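Local coordinates for sporozoite surface protein 2 (Plasmodium vivax, PDB 4HQO), which probably serves as the sporozoite's surface receptor for gliding motility, its von Willebrand factor A and thrombospondin repeat domains forming the adhesive part, at residues 31-36 and 96-101. The protein carries 4 engineered substitutions. Residues are numbered along the deposited sequence; the frame is centred on the assembly and turned at random.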
loop_
_atom_site.group_PDB
_atom_site.type_symbol
_atom_site.label_atom_id
_atom_site.label_comp_id
_atom_site.label_asym_id
_atom_site.label_seq_id
_atom_site.Cartn_x
_atom_site.Cartn_y
_atom_site.Cartn_z
ATOM N N ILE A 31 24.382 -14.709 -4.440
ATOM C CA ILE A 31 24.627 -13.460 -3.726
ATOM C C ILE A 31 25.986 -13.526 -3.019
ATOM O O ILE A 31 26.839 -12.655 -3.196
ATOM C CB ILE A 31 23.504 -13.162 -2.731
ATOM C CG1 ILE A 31 22.184 -13.024 -3.485
ATOM C CG2 ILE A 31 23.814 -11.900 -1.934
ATOM C CD1 ILE A 31 22.232 -11.989 -4.598
ATOM N N GLY A 32 26.200 -14.583 -2.249
ATOM C CA GLY A 32 27.486 -14.783 -1.612
ATOM C C GLY A 32 27.535 -14.222 -0.201
ATOM O O GLY A 32 27.002 -13.152 0.078
ATOM N N TYR A 33 28.175 -14.967 0.692
ATOM C CA TYR A 33 28.341 -14.537 2.066
ATOM C C TYR A 33 29.083 -13.199 2.210
ATOM O O TYR A 33 28.600 -12.316 2.912
ATOM C CB TYR A 33 29.023 -15.625 2.908
ATOM C CG TYR A 33 29.244 -15.199 4.344
ATOM C CD1 TYR A 33 28.188 -15.172 5.241
ATOM C CD2 TYR A 33 30.503 -14.812 4.795
ATOM C CE1 TYR A 33 28.369 -14.785 6.548
ATOM C CE2 TYR A 33 30.701 -14.417 6.112
ATOM C CZ TYR A 33 29.625 -14.404 6.978
ATOM O OH TYR A 33 29.783 -14.019 8.280
ATOM N N PRO A 34 30.255 -13.045 1.560
ATOM C CA PRO A 34 30.942 -11.767 1.766
ATOM C C PRO A 34 30.090 -10.577 1.343
ATOM O O PRO A 34 30.105 -9.558 2.029
ATOM C CB PRO A 34 32.187 -11.888 0.882
ATOM C CG PRO A 34 32.422 -13.347 0.754
ATOM C CD PRO A 34 31.055 -13.958 0.716
ATOM N N ASN A 35 29.335 -10.716 0.258
ATOM C CA ASN A 35 28.465 -9.634 -0.194
ATOM C C ASN A 35 27.297 -9.408 0.766
ATOM O O ASN A 35 26.894 -8.271 1.005
ATOM C CB ASN A 35 27.945 -9.912 -1.610
ATOM C CG ASN A 35 27.308 -8.698 -2.241
ATOM O OD1 ASN A 35 26.101 -8.494 -2.128
ATOM N ND2 ASN A 35 28.120 -7.873 -2.900
ATOM N N TRP A 36 26.755 -10.497 1.304
ATOM C CA TRP A 36 25.723 -10.436 2.339
ATOM C C TRP A 36 26.138 -9.494 3.494
ATOM O O TRP A 36 25.360 -8.653 3.944
ATOM C CB TRP A 36 25.451 -11.851 2.877
ATOM C CG TRP A 36 24.245 -11.954 3.763
ATOM C CD1 TRP A 36 24.232 -12.110 5.125
ATOM C CD2 TRP A 36 22.873 -11.894 3.355
ATOM N NE1 TRP A 36 22.935 -12.145 5.589
ATOM C CE2 TRP A 36 22.083 -12.022 4.516
ATOM C CE3 TRP A 36 22.234 -11.755 2.109
ATOM C CZ2 TRP A 36 20.692 -12.002 4.478
ATOM C CZ3 TRP A 36 20.852 -11.739 2.074
ATOM C CH2 TRP A 36 20.096 -11.860 3.248
ATOM N N THR A 96 22.646 -14.857 11.590
ATOM C CA THR A 96 22.266 -16.264 11.550
ATOM C C THR A 96 21.925 -16.816 10.159
ATOM O O THR A 96 21.677 -18.007 10.017
ATOM C CB THR A 96 21.067 -16.542 12.476
ATOM O OG1 THR A 96 19.905 -15.889 11.961
ATOM C CG2 THR A 96 21.344 -16.043 13.896
ATOM N N TYR A 97 21.903 -15.968 9.140
ATOM C CA TYR A 97 21.607 -16.445 7.793
ATOM C C TYR A 97 22.817 -16.330 6.873
ATOM O O TYR A 97 23.399 -15.251 6.745
ATOM C CB TYR A 97 20.410 -15.711 7.180
ATOM C CG TYR A 97 20.086 -16.241 5.805
ATOM C CD1 TYR A 97 19.446 -17.462 5.652
ATOM C CD2 TYR A 97 20.461 -15.545 4.658
ATOM C CE1 TYR A 97 19.176 -17.976 4.391
ATOM C CE2 TYR A 97 20.209 -16.058 3.395
ATOM C CZ TYR A 97 19.556 -17.264 3.268
ATOM O OH TYR A 97 19.291 -17.762 2.009
ATOM N N THR A 98 23.204 -17.442 6.252
ATOM C CA THR A 98 24.233 -17.421 5.201
ATOM C C THR A 98 23.586 -17.806 3.882
ATOM O O THR A 98 22.873 -18.814 3.806
ATOM C CB THR A 98 25.466 -18.346 5.494
ATOM O OG1 THR A 98 25.051 -19.705 5.581
ATOM C CG2 THR A 98 26.134 -17.970 6.792
ATOM N N PRO A 99 23.798 -16.982 2.842
ATOM C CA PRO A 99 23.146 -17.217 1.550
ATOM C C PRO A 99 23.504 -18.587 0.992
ATOM O O PRO A 99 24.651 -19.011 1.090
ATOM C CB PRO A 99 23.715 -16.103 0.664
ATOM C CG PRO A 99 24.050 -14.997 1.627
ATOM C CD PRO A 99 24.539 -15.706 2.869
ATOM N N TYR A 100 22.519 -19.278 0.432
ATOM C CA TYR A 100 22.752 -20.566 -0.201
ATOM C C TYR A 100 21.604 -20.838 -1.166
ATOM O O TYR A 100 20.529 -20.248 -1.054
ATOM C CB TYR A 100 22.806 -21.690 0.848
ATOM C CG TYR A 100 21.428 -22.055 1.382
ATOM C CD1 TYR A 100 20.848 -21.329 2.429
ATOM C CD2 TYR A 100 20.699 -23.117 0.828
ATOM C CE1 TYR A 100 19.574 -21.654 2.918
ATOM C CE2 TYR A 100 19.431 -23.443 1.298
ATOM C CZ TYR A 100 18.875 -22.708 2.346
ATOM O OH TYR A 100 17.624 -23.034 2.824
ATOM N N GLY A 101 21.834 -21.743 -2.107
ATOM C CA GLY A 101 20.754 -22.280 -2.903
ATOM C C GLY A 101 20.415 -21.504 -4.150
ATOM O O GLY A 101 21.130 -20.593 -4.566
#
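Pro99 and Tyr97 share one face of the Trp36 indole. The CD and CG methylenes of Pro99 lie over it, CG spanning from Trp36 CB and CG to CD2 and CE3, each about 3.7 Å away. Pro99 CD stands 4.2 Å from the centroid of the five-membered ring, a CH-pi contact. Tyr97 takes the benzo part edge-to-face, its CD2 3.6 Å from Trp36 CZ2 and the two planes turned 63° apart. With CG anti to the backbone N (chi1 -170°), the Trp36 side chain extends from the first turn of helix 33-49 across to the 96-101 loop. Its NE1 comes within 3.3 Å of Tyr97 O, but the angle is poor; the N-H is instead spent on Leu93 O, near the end of helix 83-96. The far end of Tyr97 is fixed as well, by a hydrogen bond from its OH to Gly27 O.

On the more exposed flank, Thr98 CG2 meets Tyr33 CD1 at 3.8 Å, and Pro99 CD sits at the edge of the tyrosine ring. Gly32, whose O touches Pro99 CG, occupies the N-cap position, and that O accepts the Trp36 N-H (N to O 2.9 Å), closing the first helical turn. Backbone hydrogen bonds between Tyr100 and Gly27 and between Gly101 and Gly29 tie the outgoing loop to the segment carrying Ser28 and Ser30. Those serines and Thr103, just beyond Gly101, bind the magnesium ion: this is the metal-ion-dependent adhesion site (MIDAS) of a von Willebrand factor A domain, with the start of the helix that follows its Ser28/Ser30 loop packed against the loop that leads to Thr103.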